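Local coordinates for putative uncharacterized protein (Ustilago maydis, PDB 4GNX) that binds single-stranded DNA as a subunit of replication protein A, a chain built of several OB-fold domains, at residues C[79-84]-C[93-98]; C[15-20]-C[75-80]. All coordinates share one frame; numbering follows the deposited sequence.

In the fold
Contacts 1 and 2 lie in the same OB-fold domain, their centres about 12 Å apart, and share Ala79 and Arg80. The chain leaves strand 73-77, where contact 2 pairs it with strand 17-30, and passes through Lys78 and Ala79 into strand 80-83, which contact 1 pairs with strand 95-99. One run of chain thus changes partner halfway, as the fourth strand of an OB barrel does. Inside, the contacts meet through Ile97 CD1, which packs 4.0 Å from Ile18 CD1 and 4.1 Å from Trp16 CH2. Each contact comes within about 3 Å (nearest atoms) of bound DNA, where a DNA phosphate lies at long range from Arg80 NH1, a weak charge pairing.

Contact 1. Residues C[79-84]-C[93-98]; sequences ARVNIA and NEYEIT
Val81 and Tyr95 meet on the apolar side of this antiparallel hairpin. Chi1 of -178° swings Val81 CG1 opposite the backbone N and to 3.5 Å from Tyr95 CB, and the two side chains lie obliquely across each other. Further along, Ala79 CB touches Ile97 CG2 at 3.6 Å, closing the well-packed end where Ala79 and Ile97 are buried. Four backbone hydrogen bonds tie Arg80 to Thr98 and Asn82 to Glu96, the straightest running from Asn82 N to Glu96 O (2.6 Å). A fifth, Ala84 N to Glu94 O at 3.0 Å, carries the pairing to Ala84, where the connecting loop begins.

Glu96 is buried as well. Its CG stands between the backbone N and carbonyl carbon (chi1 48°), and the extended chain beyond lays CD 3.3 Å from Ala84 CA, while OE1 accepts from Lys85 N. At the loose side, Ile83 CD1 only brushes the Tyr95 ring edge, 4.3 Å from CE1. Arg80 and Glu94 are exposed; Arg80 swings away from the hairpin into a salt bridge with Glu100. At the start of the returning segment, Asn93 OD1 accepts from Tyr95 N, an Asx turn. Strand 80-83 forms one border of the sheet within this chain, whereas strand 95-99 is flanked on its other edge by the parallel strand 51-57, where Ile97 makes backbone hydrogen bonds to Lys53 and Thr55.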
loop_
_atom_site.group_PDB
_atom_site.type_symbol
_atom_site.label_atom_id
_atom_site.label_comp_id
_atom_site.label_asym_id
_atom_site.label_seq_id
_atom_site.Cartn_x
_atom_site.Cartn_y
_atom_site.Cartn_z
ATOM N N ALA C 79 35.095 2.196 -10.269
ATOM C CA ALA C 79 34.182 1.833 -9.187
ATOM C C ALA C 79 33.325 0.626 -9.615
ATOM O O ALA C 79 33.188 0.352 -10.805
ATOM C CB ALA C 79 33.293 3.016 -8.868
ATOM N N ARG C 80 32.749 -0.093 -8.654
ATOM C CA ARG C 80 31.955 -1.286 -8.967
ATOM C C ARG C 80 30.539 -0.919 -9.389
ATOM O O ARG C 80 29.930 -0.004 -8.843
ATOM C CB ARG C 80 31.923 -2.290 -7.795
ATOM C CG ARG C 80 33.277 -2.495 -7.123
ATOM C CD ARG C 80 33.616 -3.920 -6.654
ATOM N NE ARG C 80 34.956 -3.914 -6.035
ATOM C CZ ARG C 80 35.571 -4.955 -5.474
ATOM N NH1 ARG C 80 34.994 -6.154 -5.427
ATOM N NH2 ARG C 80 36.784 -4.788 -4.947
ATOM N N VAL C 81 30.040 -1.630 -10.393
ATOM C CA VAL C 81 28.638 -1.554 -10.763
ATOM C C VAL C 81 27.942 -2.732 -10.118
ATOM O O VAL C 81 28.302 -3.893 -10.360
ATOM C CB VAL C 81 28.416 -1.669 -12.271
ATOM C CG1 VAL C 81 26.938 -1.530 -12.568
ATOM C CG2 VAL C 81 29.225 -0.634 -13.023
ATOM N N ASN C 82 26.938 -2.405 -9.316
ATOM C CA ASN C 82 26.208 -3.363 -8.520
ATOM C C ASN C 82 24.754 -3.387 -8.859
ATOM O O ASN C 82 24.257 -2.453 -9.469
ATOM C CB ASN C 82 26.314 -2.968 -7.064
ATOM C CG ASN C 82 27.515 -3.568 -6.410
ATOM O OD1 ASN C 82 27.910 -4.700 -6.724
ATOM N ND2 ASN C 82 28.112 -2.824 -5.489
ATOM N N ILE C 83 24.080 -4.456 -8.449
ATOM C CA ILE C 83 22.633 -4.547 -8.512
ATOM C C ILE C 83 22.021 -3.499 -7.598
ATOM O O ILE C 83 22.410 -3.392 -6.448
ATOM C CB ILE C 83 22.161 -5.915 -8.020
ATOM C CG1 ILE C 83 22.979 -7.045 -8.670
ATOM C CG2 ILE C 83 20.659 -6.081 -8.225
ATOM C CD1 ILE C 83 22.881 -7.129 -10.179
ATOM N N ALA C 84 21.074 -2.718 -8.109
ATOM C CA ALA C 84 20.468 -1.656 -7.321
ATOM C C ALA C 84 19.672 -2.246 -6.171
ATOM O O ALA C 84 19.009 -3.269 -6.345
ATOM C CB ALA C 84 19.581 -0.802 -8.196
ATOM N N ASN C 93 16.799 2.647 -11.997
ATOM C CA ASN C 93 17.940 1.925 -12.543
ATOM C C ASN C 93 18.131 0.546 -11.956
ATOM O O ASN C 93 18.112 0.347 -10.755
ATOM C CB ASN C 93 19.219 2.741 -12.375
ATOM C CG ASN C 93 20.305 2.352 -13.362
ATOM O OD1 ASN C 93 20.392 1.198 -13.833
ATOM N ND2 ASN C 93 21.172 3.321 -13.669
ATOM N N GLU C 94 18.308 -0.406 -12.854
ATOM C CA GLU C 94 18.720 -1.773 -12.557
ATOM C C GLU C 94 20.066 -1.848 -11.808
ATOM O O GLU C 94 20.267 -2.713 -10.950
ATOM C CB GLU C 94 18.838 -2.489 -13.897
ATOM C CG GLU C 94 19.067 -3.985 -13.850
ATOM C CD GLU C 94 19.565 -4.527 -15.180
ATOM O OE1 GLU C 94 19.408 -5.748 -15.414
ATOM O OE2 GLU C 94 20.113 -3.731 -15.988
ATOM N N TYR C 95 20.997 -0.955 -12.134
ATOM C CA TYR C 95 22.285 -0.949 -11.441
ATOM C C TYR C 95 22.496 0.251 -10.500
ATOM O O TYR C 95 21.744 1.232 -10.545
ATOM C CB TYR C 95 23.431 -1.042 -12.454
ATOM C CG TYR C 95 23.351 -2.256 -13.366
ATOM C CD1 TYR C 95 23.247 -3.535 -12.837
ATOM C CD2 TYR C 95 23.395 -2.117 -14.758
ATOM C CE1 TYR C 95 23.169 -4.638 -13.651
ATOM C CE2 TYR C 95 23.326 -3.217 -15.589
ATOM C CZ TYR C 95 23.212 -4.476 -15.030
ATOM O OH TYR C 95 23.141 -5.581 -15.849
ATOM N N GLU C 96 23.488 0.124 -9.616
ATOM C CA GLU C 96 24.087 1.266 -8.915
ATOM C C GLU C 96 25.611 1.132 -8.773
ATOM O O GLU C 96 26.184 0.086 -9.112
ATOM C CB GLU C 96 23.387 1.601 -7.582
ATOM C CG GLU C 96 23.121 0.452 -6.626
ATOM C CD GLU C 96 21.981 0.743 -5.635
ATOM O OE1 GLU C 96 22.040 0.200 -4.504
ATOM O OE2 GLU C 96 21.008 1.482 -5.971
ATOM N N ILE C 97 26.261 2.201 -8.311
ATOM C CA ILE C 97 27.713 2.225 -8.178
ATOM C C ILE C 97 28.163 2.198 -6.728
ATOM O O ILE C 97 27.599 2.892 -5.886
ATOM C CB ILE C 97 28.282 3.484 -8.806
ATOM C CG1 ILE C 97 28.107 3.452 -10.325
ATOM C CG2 ILE C 97 29.739 3.673 -8.399
ATOM C CD1 ILE C 97 28.275 4.814 -10.967
ATOM N N THR C 98 29.186 1.406 -6.435
ATOM C CA THR C 98 29.806 1.442 -5.111
ATOM C C THR C 98 31.258 1.889 -5.240
ATOM O O THR C 98 32.025 1.333 -6.021
ATOM C CB THR C 98 29.764 0.084 -4.377
ATOM O OG1 THR C 98 28.545 -0.596 -4.676
ATOM C CG2 THR C 98 29.840 0.281 -2.881
#

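Contact 2. Residues C[15-20]-C[75-80]; sequences RWTIKA and LISKAR
Thr17 and Ser77 face each other as a non-hydrogen-bonded pair, and their hydroxyls meet: Thr17 OG1 lies 2.6 Å from Ser77 OG in a hydrogen bond that either could donate. Ser77 turns OG away from its own backbone N (chi1 -158°), which also brings it 3.1 Å from Trp16 O, a second possible acceptor. On the same face, the other branch of Thr17 points along the strand to Leu75, whose CD2 sits 3.4 Å from Thr17 CG2.

The opposite face is apolar. Ile18 and Ile76 form the hydrogen-bonded pair, their backbones joined both ways, by Ile18 N to Ile76 O at 2.8 Å and by Ile76 N to Ile18 O at 3.0 Å. Beside these bonds the two side chains pack, Ile18 CG1 resting 4.0 Å from Ile76 CB. Trp16 CG stands between the backbone N and the carbonyl carbon (chi1 62°), which carries the indole alongside 75-80. Its six-membered ring lies beside the chain between two carbonyls: CZ3 approaches Ile76 O, and CZ2 comes within 3.2 Å of Ala79 O. Between them, Lys78 has a left-handed backbone conformation. Strand 73-77 is flanked on its other side by strand 104-107, through backbone hydrogen bonds of Ser77 with Glu104 and Leu75 with Glu106, while the Ile76 side chain packs inward against Leu45 of strand 39-46 and Phe99 of strand 95-99.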
loop_
_atom_site.group_PDB
_atom_site.type_symbol
_atom_site.label_atom_id
_atom_site.label_comp_id
_atom_site.label_asym_id
_atom_site.label_seq_id
_atom_site.Cartn_x
_atom_site.Cartn_y
_atom_site.Cartn_z
ATOM N N ARG C 15 36.676 -1.080 -17.536
ATOM C CA ARG C 15 37.372 0.129 -17.933
ATOM C C ARG C 15 36.336 1.194 -18.301
ATOM O O ARG C 15 35.834 1.198 -19.425
ATOM C CB ARG C 15 38.300 -0.159 -19.120
ATOM C CG ARG C 15 39.267 0.972 -19.441
ATOM C CD ARG C 15 40.013 0.757 -20.746
ATOM N NE ARG C 15 41.245 -0.013 -20.580
ATOM C CZ ARG C 15 42.404 0.494 -20.148
ATOM N NH1 ARG C 15 42.502 1.779 -19.805
ATOM N NH2 ARG C 15 43.474 -0.287 -20.045
ATOM N N TRP C 16 35.996 2.080 -17.362
ATOM C CA TRP C 16 35.067 3.185 -17.665
ATOM C C TRP C 16 35.265 4.417 -16.831
ATOM O O TRP C 16 35.768 4.348 -15.701
ATOM C CB TRP C 16 33.605 2.732 -17.589
ATOM C CG TRP C 16 33.187 2.261 -16.215
ATOM C CD1 TRP C 16 33.129 0.945 -15.746
ATOM C CD2 TRP C 16 32.772 3.089 -15.074
ATOM N NE1 TRP C 16 32.709 0.906 -14.436
ATOM C CE2 TRP C 16 32.481 2.155 -13.972
ATOM C CE3 TRP C 16 32.606 4.447 -14.864
ATOM C CZ2 TRP C 16 32.059 2.597 -12.730
ATOM C CZ3 TRP C 16 32.173 4.879 -13.611
ATOM C CH2 TRP C 16 31.909 3.976 -12.569
ATOM N N THR C 17 34.857 5.550 -17.404
ATOM C CA THR C 17 34.774 6.842 -16.716
ATOM C C THR C 17 33.456 7.548 -17.056
ATOM O O THR C 17 33.039 7.567 -18.214
ATOM C CB THR C 17 35.938 7.761 -17.127
ATOM O OG1 THR C 17 37.157 7.286 -16.544
ATOM C CG2 THR C 17 35.700 9.187 -16.666
ATOM N N ILE C 18 32.804 8.134 -16.060
ATOM C CA ILE C 18 31.597 8.904 -16.344
ATOM C C ILE C 18 31.769 10.378 -16.014
ATOM O O ILE C 18 32.531 10.731 -15.113
ATOM C CB ILE C 18 30.335 8.339 -15.640
ATOM C CG1 ILE C 18 30.492 8.341 -14.117
ATOM C CG2 ILE C 18 29.978 6.955 -16.182
ATOM C CD1 ILE C 18 29.246 7.861 -13.401
ATOM N N LYS C 19 31.065 11.225 -16.756
ATOM C CA LYS C 19 30.989 12.647 -16.455
ATOM C C LYS C 19 29.562 12.954 -16.006
ATOM O O LYS C 19 28.627 12.901 -16.807
ATOM C CB LYS C 19 31.338 13.451 -17.702
ATOM C CG LYS C 19 32.316 14.599 -17.467
ATOM C CD LYS C 19 31.642 15.963 -17.531
ATOM C CE LYS C 19 31.638 16.567 -18.934
ATOM N NZ LYS C 19 32.534 17.755 -19.099
ATOM N N ALA C 20 29.383 13.251 -14.720
ATOM C CA ALA C 20 28.033 13.403 -14.158
ATOM C C ALA C 20 27.928 14.514 -13.109
ATOM O O ALA C 20 28.920 14.811 -12.420
ATOM C CB ALA C 20 27.587 12.086 -13.560
ATOM N N LEU C 75 34.250 13.844 -12.855
ATOM C CA LEU C 75 34.770 12.684 -13.557
ATOM C C LEU C 75 34.931 11.612 -12.509
ATOM O O LEU C 75 35.753 11.750 -11.594
ATOM C CB LEU C 75 36.153 12.976 -14.139
ATOM C CG LEU C 75 36.272 13.612 -15.520
ATOM C CD1 LEU C 75 37.468 14.555 -15.555
ATOM C CD2 LEU C 75 36.387 12.539 -16.589
ATOM N N ILE C 76 34.143 10.550 -12.645
ATOM C CA ILE C 76 34.205 9.421 -11.733
ATOM C C ILE C 76 34.641 8.186 -12.513
ATOM O O ILE C 76 34.235 7.978 -13.666
ATOM C CB ILE C 76 32.852 9.192 -11.046
ATOM C CG1 ILE C 76 32.403 10.463 -10.327
ATOM C CG2 ILE C 76 32.931 8.023 -10.071
ATOM C CD1 ILE C 76 30.902 10.550 -10.154
ATOM N N SER C 77 35.470 7.369 -11.872
ATOM C CA SER C 77 36.181 6.308 -12.565
ATOM C C SER C 77 36.616 5.190 -11.631
ATOM O O SER C 77 37.029 5.439 -10.499
ATOM C CB SER C 77 37.426 6.892 -13.239
ATOM O OG SER C 77 37.860 6.071 -14.300
ATOM N N LYS C 78 36.527 3.962 -12.133
ATOM C CA LYS C 78 37.083 2.772 -11.476
ATOM C C LYS C 78 36.398 2.457 -10.149
ATOM O O LYS C 78 37.026 2.449 -9.082
ATOM C CB LYS C 78 38.609 2.878 -11.334
ATOM C CG LYS C 78 39.336 1.662 -11.870
ATOM C CD LYS C 78 40.573 2.070 -12.662
ATOM C CE LYS C 78 41.280 0.871 -13.306
ATOM N NZ LYS C 78 40.389 0.125 -14.245
ATOM N N ALA C 79 35.095 2.196 -10.269
ATOM C CA ALA C 79 34.182 1.833 -9.187
ATOM C C ALA C 79 33.325 0.626 -9.615
ATOM O O ALA C 79 33.188 0.352 -10.805
ATOM C CB ALA C 79 33.293 3.016 -8.868
ATOM N N ARG C 80 32.749 -0.093 -8.654
ATOM C CA ARG C 80 31.955 -1.286 -8.967
ATOM C C ARG C 80 30.539 -0.919 -9.389
ATOM O O ARG C 80 29.930 -0.004 -8.843
ATOM C CB ARG C 80 31.923 -2.290 -7.795
ATOM C CG ARG C 80 33.277 -2.495 -7.123
ATOM C CD ARG C 80 33.616 -3.920 -6.654
ATOM N NE ARG C 80 34.956 -3.914 -6.035
ATOM C CZ ARG C 80 35.571 -4.955 -5.474
ATOM N NH1 ARG C 80 34.994 -6.154 -5.427
ATOM N NH2 ARG C 80 36.784 -4.788 -4.947
#